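Local coordinates for protein putative acetyltransferase (Clostridium difficile, PDB 3DSB) that probably transfers an acyl group, most likely acetyl from acetyl-CoA, to a still unknown acceptor, at residues K43-L48 with G55-Y60; V90-E95 with K99-Y104. All blocks are in the same frame, centred on the assembly; numbering follows the deposited sequence.

Interaction 1: residues K43-L48 with G55-Y60; sequences KGVKAL and GKYHVY
In this GNAT fold, helix 38-50 packs across the start of strand 56-62, and the aromatic ring of Tyr57 fills the joint between them. The short axes of helix 43-48 and strand 56-60 run nearly perpendicular, at 95°, and come within 9.7 Å. Tyr57 reaches out from the strand, its CG anti to its own carbonyl carbon (chi1 -62°), which turns the ring toward two residues one helical turn apart, Val45 and Leu48. Leu48 makes the broader contact. It was modelled in two conformers, and the branch contacts given here hold for one of them. Its CD2 sits 3.6 Å from Tyr57 CE2, an oblique approach to the ring. The other branch, CD1, reaches the phenol end, 3.7 Å from Tyr57 CZ. CD2 also touches the strand backbone, 3.6 Å from Gly55 O. Val45 crosses the tyrosine at about a right angle. Its CG2 meets the end of the side chain, 3.4 Å from Tyr57 OH, while CG1 touches the ring at CE2. These are van der Waals contacts; no direct hydrogen bond joins the two segments. One water does bridge them, donating to Leu48 O and to Gly55 O at 2.7 Å each, so it ties a carbonyl of the helix to one just before the strand. The phenol oxygen, set among methyl groups, finds its polar partner across the dimer: Tyr57 OH is hydrogen-bonded to Asp78 of the second subunit. Trp76 of that subunit packs on Leu48, and its indole nitrogen bonds to Gly44 O. Within the chain, Ile20 of helix 17-32 touches both Val45 and Tyr57, and Met71 of strand 65-77 touches both Leu48 and Tyr57. The contact is thus enclosed by helix 17-32, strand 65-77 and the second subunit.

Interaction 2: residues V90-E95 with K99-Y104; sequences VYVDKE and KGIFNY. With SO4 (sulfate ion), chain C.
Phe102, in the first turn of helix 101-115, lies against Val90 and Val92 near the end of strand 82-92. Its CB lies beside the bound sulfate ion, 3.2 Å from sulfate O2, and more loosely against Val92 CG2, at 4.3 Å. From CB the side chain turns with CG anti to the backbone N (chi1 -178°), which carries the ring along the strand to Val90. CG is still near a sulfate oxygen. CD1 then meets Val90 CG1 at 3.6 Å, and CE1 rests 3.7 Å from Val90 CB. The two side chains cross at about a right angle, with the valine methyl oblique to the ring. Farther along, the ring meets that of Phe106 in nearly parallel planes, and Leu140 also packs on Phe102. Val92 has a second neighbour on the helix: its CG2 is 4.0 Å from Ile101 CG2. The sulfate lies at the helix N terminus, where Gly100 holds the N-cap position. Phe102 N donates to sulfate O1 at 2.9 Å with an N-H...O angle of 159°, and Arg98 N supplies another hydrogen bond. After the strand, an Asx turn forms as Glu95 N donates to Asp93 OD1 at 2.9 Å, using the anti lone pair of that oxygen. The ion probably came from the crystallisation liquor. Its place, at backbone amides between a strand end and the start of the next helix, is consistent with the pyrophosphate-binding loop that holds acetyl-CoA in GNAT enzymes. Strand 82-92, helix 101-115 and strand 119-127 form the beta-alpha-beta unit to which this contact belongs.

Overall arrangement
From the N terminus, strand 7-11 and helix 17-32 lead to helix 38-50. Interaction 1 closes the short loop from it to strand 56-62. The chain then runs through strands 65-77 and 82-92, and interaction 2 closes the turn from the latter into helix 101-115. The two loops follow in series; they neither nest nor cross. Their centres are about 17 Å apart, yet their segments meet. Tyr60, farther along the strand of interaction 1, packs with CE2 3.7 Å from Ile101 CD1, and it also touches Tyr104. Both contacts pack a helix onto the same mixed sheet, one beside the dimer interface and the other at the sulfate-bearing helix start.

Interaction 1: residues K43-L48 with G55-Y60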
ATOM      1  N   LYS A  43     -11.768  15.817  -4.634  1.00 12.89           N
ATOM      2  CA  LYS A  43     -10.667  16.209  -3.752  1.00 12.74           C
ATOM      3  C   LYS A  43      -9.557  15.143  -3.746  1.00 11.44           C
ATOM      4  O   LYS A  43      -8.364  15.483  -3.746  1.00 13.38           O
ATOM      5  CB  LYS A  43     -11.152  16.399  -2.308  1.00 13.44           C
ATOM      6  CG  LYS A  43     -11.979  17.671  -2.106  1.00 15.49           C
ATOM      7  CD  LYS A  43     -12.590  17.762  -0.726  1.00 17.27           C
ATOM      8  CE  LYS A  43     -13.499  18.986  -0.644  1.00 22.61           C
ATOM      9  NZ  LYS A  43     -14.281  18.955   0.601  1.00 28.96           N
ATOM     10  N   GLY A  44      -9.971  13.870  -3.704  1.00 10.88           N
ATOM     11  CA  GLY A  44      -8.985  12.796  -3.667  1.00 10.71           C
ATOM     12  C   GLY A  44      -8.167  12.722  -4.941  1.00 10.62           C
ATOM     13  O   GLY A  44      -6.980  12.412  -4.894  1.00 12.19           O
ATOM     14  N   VAL A  45      -8.814  12.884  -6.095  1.00  9.87           N
ATOM     15  CA  VAL A  45      -8.067  12.849  -7.365  1.00 10.58           C
ATOM     16  C   VAL A  45      -7.125  14.062  -7.452  1.00 11.87           C
ATOM     17  O   VAL A  45      -5.960  13.932  -7.817  1.00 13.10           O
ATOM     18  CB  VAL A  45      -9.043  12.871  -8.554  1.00 11.20           C
ATOM     19  CG1 VAL A  45      -8.283  13.019  -9.897  1.00 12.35           C
ATOM     20  CG2 VAL A  45      -9.847  11.587  -8.542  1.00 11.04           C
ATOM     21  N   LYS A  46      -7.641  15.242  -7.100  1.00 12.89           N
ATOM     22  CA  LYS A  46      -6.792  16.454  -7.121  1.00 13.39           C
ATOM     23  C   LYS A  46      -5.559  16.257  -6.232  1.00 13.75           C
ATOM     24  O   LYS A  46      -4.421  16.618  -6.606  1.00 14.77           O
ATOM     25  CB  LYS A  46      -7.598  17.677  -6.666  1.00 15.16           C
ATOM     26  CG  LYS A  46      -6.793  18.964  -6.682  1.00 17.40           C
ATOM     27  CD  LYS A  46      -7.603  20.079  -6.006  1.00 25.18           C
ATOM     28  CE  LYS A  46      -6.911  21.422  -6.206  1.00 28.57           C
ATOM     29  NZ  LYS A  46      -7.784  22.538  -5.730  1.00 31.63           N
ATOM     30  N   ALA A  47      -5.781  15.719  -5.026  1.00 14.08           N
ATOM     31  CA  ALA A  47      -4.670  15.585  -4.093  1.00 15.32           C
ATOM     32  C   ALA A  47      -3.595  14.691  -4.713  1.00 14.28           C
ATOM     33  O   ALA A  47      -2.391  14.954  -4.598  1.00 17.00           O
ATOM     34  CB  ALA A  47      -5.135  15.022  -2.737  1.00 15.34           C
ATOM     35  N   LEU A  48      -4.025  13.616  -5.371  1.00 14.16           N
ATOM     36  CA  LEU A  48      -3.079  12.715  -5.996  0.50 14.55           C
ATOM     37  C   LEU A  48      -2.369  13.411  -7.168  1.00 15.40           C
ATOM     38  O   LEU A  48      -1.148  13.303  -7.311  1.00 15.16           O
ATOM     39  CB  LEU A  48      -3.827  11.442  -6.418  0.50 14.40           C
ATOM     40  CG  LEU A  48      -3.071  10.134  -6.615  0.50 15.07           C
ATOM     41  CD1 LEU A  48      -4.099   8.989  -6.683  0.50 15.08           C
ATOM     42  CD2 LEU A  48      -2.244  10.187  -7.874  0.50 18.36           C
ATOM     43  N   GLY A  55       1.489   8.563  -5.517  1.00 17.89           N
ATOM     44  CA  GLY A  55       1.087   7.659  -6.604  1.00 16.18           C
ATOM     45  C   GLY A  55       1.010   8.433  -7.906  1.00 15.22           C
ATOM     46  O   GLY A  55       1.325   9.641  -7.962  1.00 14.87           O
ATOM     47  N   LYS A  56       0.606   7.747  -8.961  1.00 13.13           N
ATOM     48  CA  LYS A  56       0.539   8.354 -10.292  1.00 13.17           C
ATOM     49  C   LYS A  56      -0.650   7.842 -11.094  1.00 10.97           C
ATOM     50  O   LYS A  56      -0.949   6.631 -11.069  1.00 10.86           O
ATOM     51  CB  LYS A  56       1.804   8.024 -11.100  1.00 14.89           C
ATOM     52  CG  LYS A  56       3.122   8.396 -10.491  1.00 21.10           C
ATOM     53  CD  LYS A  56       3.457   9.862 -10.597  1.00 27.37           C
ATOM     54  CE  LYS A  56       4.925  10.035 -10.186  1.00 31.63           C
ATOM     55  NZ  LYS A  56       5.255   9.235  -8.908  1.00 34.23           N
ATOM     56  N   TYR A  57      -1.319   8.752 -11.814  1.00 11.29           N
ATOM     57  CA  TYR A  57      -2.205   8.393 -12.909  1.00 11.69           C
ATOM     58  C   TYR A  57      -1.450   8.471 -14.206  1.00 11.82           C
ATOM     59  O   TYR A  57      -0.662   9.413 -14.434  1.00 11.94           O
ATOM     60  CB  TYR A  57      -3.375   9.360 -13.030  1.00 12.75           C
ATOM     61  CG  TYR A  57      -4.296   9.424 -11.853  1.00 12.21           C
ATOM     62  CD1 TYR A  57      -5.298   8.491 -11.688  1.00 13.31           C
ATOM     63  CD2 TYR A  57      -4.263  10.527 -10.995  1.00 14.26           C
ATOM     64  CE1 TYR A  57      -6.209   8.606 -10.603  1.00 12.92           C
ATOM     65  CE2 TYR A  57      -5.122  10.646  -9.933  1.00 14.35           C
ATOM     66  CZ  TYR A  57      -6.114   9.685  -9.745  1.00 12.09           C
ATOM     67  OH  TYR A  57      -6.952   9.845  -8.665  1.00 14.45           O
ATOM     68  N   HIS A  58      -1.738   7.510 -15.085  1.00 11.94           N
ATOM     69  CA  HIS A  58      -1.382   7.617 -16.499  1.00 13.55           C
ATOM     70  C   HIS A  58      -2.687   7.547 -17.275  1.00 12.44           C
ATOM     71  O   HIS A  58      -3.622   6.810 -16.896  1.00 13.13           O
ATOM     72  CB  HIS A  58      -0.446   6.487 -16.956  1.00 15.00           C
ATOM     73  CG  HIS A  58       0.933   6.584 -16.388  1.00 14.46           C
ATOM     74  ND1 HIS A  58       1.230   6.193 -15.097  1.00 14.99           N
ATOM     75  CD2 HIS A  58       2.087   7.082 -16.905  1.00 16.64           C
ATOM     76  CE1 HIS A  58       2.513   6.416 -14.856  1.00 18.15           C
ATOM     77  NE2 HIS A  58       3.055   6.961 -15.930  1.00 18.40           N
ATOM     78  N   VAL A  59      -2.737   8.277 -18.385  1.00 12.70           N
ATOM     79  CA  VAL A  59      -3.910   8.288 -19.228  1.00 13.28           C
ATOM     80  C   VAL A  59      -3.505   7.906 -20.653  1.00 13.94           C
ATOM     81  O   VAL A  59      -2.370   8.169 -21.110  1.00 14.64           O
ATOM     82  CB  VAL A  59      -4.579   9.693 -19.237  1.00 13.28           C
ATOM     83  CG1 VAL A  59      -5.236   9.964 -17.892  1.00 13.68           C
ATOM     84  CG2 VAL A  59      -3.564  10.834 -19.587  1.00 13.16           C
ATOM     85  N   TYR A  60      -4.463   7.241 -21.297  1.00 12.73           N
ATOM     86  CA  TYR A  60      -4.358   6.869 -22.719  1.00 13.17           C
ATOM     87  C   TYR A  60      -5.117   7.926 -23.519  1.00 13.32           C
ATOM     88  O   TYR A  60      -6.261   8.218 -23.222  1.00 13.21           O
ATOM     89  CB  TYR A  60      -4.965   5.488 -22.899  1.00 14.84           C
ATOM     90  CG  TYR A  60      -4.748   4.830 -24.241  1.00 14.94           C
ATOM     91  CD1 TYR A  60      -3.811   3.803 -24.386  1.00 16.85           C
ATOM     92  CD2 TYR A  60      -5.526   5.188 -25.339  1.00 15.32           C
ATOM     93  CE1 TYR A  60      -3.616   3.168 -25.627  1.00 17.96           C
ATOM     94  CE2 TYR A  60      -5.364   4.558 -26.545  1.00 18.36           C
ATOM     95  CZ  TYR A  60      -4.428   3.548 -26.682  1.00 17.40           C
ATOM     96  OH  TYR A  60      -4.291   2.940 -27.906  1.00 21.54           O
TER
HETATM   97  O   HOH W   1       0.545  12.003  -9.042  1.00 14.31           O

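Interaction 2: residues V90-E95 with K99-Y104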
ATOM      1  N   VAL A  90      -8.157   0.724 -13.064  1.00 12.32           N
ATOM      2  CA  VAL A  90      -8.039   0.835 -14.524  1.00 12.66           C
ATOM      3  C   VAL A  90      -9.447   1.074 -15.062  1.00 13.04           C
ATOM      4  O   VAL A  90     -10.391   0.393 -14.670  1.00 14.20           O
ATOM      5  CB  VAL A  90      -7.482  -0.459 -15.179  1.00 13.98           C
ATOM      6  CG1 VAL A  90      -7.211  -0.234 -16.672  1.00 15.47           C
ATOM      7  CG2 VAL A  90      -6.233  -1.024 -14.468  1.00 15.69           C
ATOM      8  N   TYR A  91      -9.593   2.003 -16.009  1.00 12.30           N
ATOM      9  CA  TYR A  91     -10.926   2.256 -16.592  1.00 11.38           C
ATOM     10  C   TYR A  91     -10.723   2.702 -18.040  1.00 12.47           C
ATOM     11  O   TYR A  91      -9.833   3.535 -18.338  1.00 12.61           O
ATOM     12  CB  TYR A  91     -11.652   3.393 -15.842  1.00 12.74           C
ATOM     13  CG  TYR A  91     -13.053   3.618 -16.365  1.00 11.49           C
ATOM     14  CD1 TYR A  91     -14.095   2.778 -15.962  1.00 11.49           C
ATOM     15  CD2 TYR A  91     -13.334   4.625 -17.283  1.00 13.89           C
ATOM     16  CE1 TYR A  91     -15.376   2.936 -16.465  1.00 13.43           C
ATOM     17  CE2 TYR A  91     -14.640   4.790 -17.772  1.00 13.23           C
ATOM     18  CZ  TYR A  91     -15.651   3.952 -17.347  1.00 14.36           C
ATOM     19  OH  TYR A  91     -16.948   4.134 -17.852  1.00 17.40           O
ATOM     20  N   VAL A  92     -11.597   2.206 -18.895  1.00 12.37           N
ATOM     21  CA  VAL A  92     -11.593   2.548 -20.315  1.00 12.44           C
ATOM     22  C   VAL A  92     -12.988   3.085 -20.647  1.00 13.63           C
ATOM     23  O   VAL A  92     -13.996   2.409 -20.385  1.00 13.95           O
ATOM     24  CB  VAL A  92     -11.292   1.304 -21.203  1.00 14.03           C
ATOM     25  CG1 VAL A  92     -11.301   1.702 -22.732  1.00 14.33           C
ATOM     26  CG2 VAL A  92      -9.973   0.662 -20.835  1.00 13.92           C
ATOM     27  N   ASP A  93     -13.049   4.282 -21.219  1.00 14.11           N
ATOM     28  CA  ASP A  93     -14.305   4.867 -21.707  1.00 15.05           C
ATOM     29  C   ASP A  93     -15.030   3.869 -22.609  1.00 15.48           C
ATOM     30  O   ASP A  93     -14.404   3.215 -23.456  1.00 15.98           O
ATOM     31  CB  ASP A  93     -13.907   6.139 -22.485  1.00 15.72           C
ATOM     32  CG  ASP A  93     -15.066   6.900 -23.084  1.00 20.58           C
ATOM     33  OD1 ASP A  93     -15.982   6.315 -23.713  1.00 22.48           O
ATOM     34  OD2 ASP A  93     -14.991   8.137 -22.954  1.00 26.55           O
ATOM     35  N   LYS A  94     -16.338   3.734 -22.397  1.00 16.95           N
ATOM     36  CA  LYS A  94     -17.092   2.704 -23.121  1.00 18.19           C
ATOM     37  C   LYS A  94     -16.996   2.784 -24.635  1.00 18.55           C
ATOM     38  O   LYS A  94     -17.129   1.742 -25.303  1.00 19.77           O
ATOM     39  CB  LYS A  94     -18.570   2.708 -22.719  1.00 18.90           C
ATOM     40  CG  LYS A  94     -18.809   2.133 -21.335  1.00 21.33           C
ATOM     41  CD  LYS A  94     -20.299   2.089 -21.006  1.00 26.20           C
ATOM     42  CE  LYS A  94     -20.574   1.450 -19.654  1.00 28.38           C
ATOM     43  NZ  LYS A  94     -22.016   1.627 -19.256  1.00 32.17           N
ATOM     44  N   GLU A  95     -16.803   3.986 -25.169  1.00 18.11           N
ATOM     45  CA  GLU A  95     -16.750   4.157 -26.635  1.00 19.46           C
ATOM     46  C   GLU A  95     -15.405   3.689 -27.217  1.00 18.88           C
ATOM     47  O   GLU A  95     -15.218   3.702 -28.459  1.00 18.94           O
ATOM     48  CB  GLU A  95     -16.931   5.619 -26.972  1.00 21.85           C
ATOM     49  CG  GLU A  95     -18.296   6.209 -26.631  1.00 26.92           C
ATOM     50  CD  GLU A  95     -18.391   7.652 -27.108  1.00 33.66           C
ATOM     51  OE1 GLU A  95     -18.386   7.867 -28.340  1.00 39.34           O
ATOM     52  OE2 GLU A  95     -18.455   8.569 -26.264  1.00 38.47           O
ATOM     53  N   LYS A  99     -10.640  -2.704 -27.875  1.00 16.74           N
ATOM     54  CA  LYS A  99      -9.555  -2.279 -28.742  1.00 17.03           C
ATOM     55  C   LYS A  99      -8.176  -2.506 -28.113  1.00 16.66           C
ATOM     56  O   LYS A  99      -7.163  -2.046 -28.635  1.00 18.09           O
ATOM     57  CB  LYS A  99      -9.719  -0.799 -29.121  1.00 17.23           C
ATOM     58  CG  LYS A  99     -10.992  -0.471 -29.935  1.00 17.82           C
ATOM     59  CD  LYS A  99     -10.920  -1.000 -31.378  1.00 21.11           C
ATOM     60  CE  LYS A  99     -12.138  -0.478 -32.140  1.00 23.94           C
ATOM     61  NZ  LYS A  99     -12.131  -0.977 -33.530  1.00 26.76           N
ATOM     62  N   GLY A 100      -8.151  -3.218 -26.983  1.00 15.87           N
ATOM     63  CA  GLY A 100      -6.892  -3.602 -26.321  1.00 16.19           C
ATOM     64  C   GLY A 100      -6.320  -2.575 -25.347  1.00 15.17           C
ATOM     65  O   GLY A 100      -5.197  -2.734 -24.868  1.00 16.16           O
ATOM     66  N   ILE A 101      -7.078  -1.511 -25.076  1.00 14.31           N
ATOM     67  CA  ILE A 101      -6.563  -0.429 -24.222  1.00 14.05           C
ATOM     68  C   ILE A 101      -6.280  -0.891 -22.795  1.00 13.89           C
ATOM     69  O   ILE A 101      -5.260  -0.479 -22.237  1.00 14.97           O
ATOM     70  CB  ILE A 101      -7.452   0.816 -24.258  1.00 13.63           C
ATOM     71  CG1 ILE A 101      -7.467   1.395 -25.708  1.00 15.11           C
ATOM     72  CG2 ILE A 101      -6.968   1.864 -23.234  1.00 14.66           C
ATOM     73  CD1 ILE A 101      -8.433   2.557 -25.847  1.00 17.63           C
ATOM     74  N   PHE A 102      -7.156  -1.723 -22.219  1.00 13.89           N
ATOM     75  CA  PHE A 102      -6.918  -2.189 -20.851  1.00 14.19           C
ATOM     76  C   PHE A 102      -5.518  -2.842 -20.799  1.00 15.00           C
ATOM     77  O   PHE A 102      -4.685  -2.497 -19.932  1.00 15.30           O
ATOM     78  CB  PHE A 102      -8.023  -3.166 -20.433  1.00 14.48           C
ATOM     79  CG  PHE A 102      -7.890  -3.673 -19.028  1.00 14.61           C
ATOM     80  CD1 PHE A 102      -8.707  -3.191 -18.036  1.00 14.07           C
ATOM     81  CD2 PHE A 102      -6.950  -4.636 -18.722  1.00 15.81           C
ATOM     82  CE1 PHE A 102      -8.576  -3.677 -16.709  1.00 15.16           C
ATOM     83  CE2 PHE A 102      -6.803  -5.100 -17.409  1.00 17.44           C
ATOM     84  CZ  PHE A 102      -7.622  -4.641 -16.418  1.00 16.90           C
ATOM     85  N   ASN A 103      -5.244  -3.742 -21.744  1.00 15.55           N
ATOM     86  CA  ASN A 103      -3.952  -4.398 -21.741  1.00 16.10           C
ATOM     87  C   ASN A 103      -2.781  -3.469 -22.111  1.00 16.68           C
ATOM     88  O   ASN A 103      -1.676  -3.666 -21.572  1.00 17.07           O
ATOM     89  CB  ASN A 103      -3.938  -5.637 -22.643  1.00 17.18           C
ATOM     90  CG  ASN A 103      -4.742  -6.759 -22.099  1.00 19.36           C
ATOM     91  OD1 ASN A 103      -5.163  -6.741 -20.938  1.00 22.88           O
ATOM     92  ND2 ASN A 103      -4.921  -7.794 -22.908  1.00 22.47           N
ATOM     93  N   TYR A 104      -2.977  -2.487 -23.012  1.00 16.11           N
ATOM     94  CA  TYR A 104      -1.907  -1.516 -23.285  1.00 16.96           C
ATOM     95  C   TYR A 104      -1.502  -0.816 -21.982  1.00 16.01           C
ATOM     96  O   TYR A 104      -0.296  -0.607 -21.711  1.00 16.04           O
ATOM     97  CB  TYR A 104      -2.323  -0.447 -24.304  1.00 17.34           C
ATOM     98  CG  TYR A 104      -2.359  -0.872 -25.748  1.00 19.62           C
ATOM     99  CD1 TYR A 104      -1.262  -1.480 -26.340  1.00 20.23           C
ATOM    100  CD2 TYR A 104      -3.506  -0.655 -26.504  1.00 19.22           C
ATOM    101  CE1 TYR A 104      -1.316  -1.876 -27.692  1.00 21.82           C
ATOM    102  CE2 TYR A 104      -3.578  -1.036 -27.849  1.00 20.73           C
ATOM    103  CZ  TYR A 104      -2.485  -1.654 -28.421  1.00 21.65           C
ATOM    104  OH  TYR A 104      -2.573  -2.042 -29.758  1.00 23.73           O
TER
HETATM  105  S   SO4 C   2     -10.803  -3.270 -22.891  0.90 21.71           S
HETATM  106  O1  SO4 C   2      -9.870  -2.199 -23.202  0.90 19.75           O
HETATM  107  O2  SO4 C   2     -11.098  -3.169 -21.433  0.90 22.43           O
HETATM  108  O3  SO4 C   2     -12.072  -3.187 -23.598  0.90 20.91           O
HETATM  109  O4  SO4 C   2     -10.132  -4.556 -23.057  0.90 23.36           O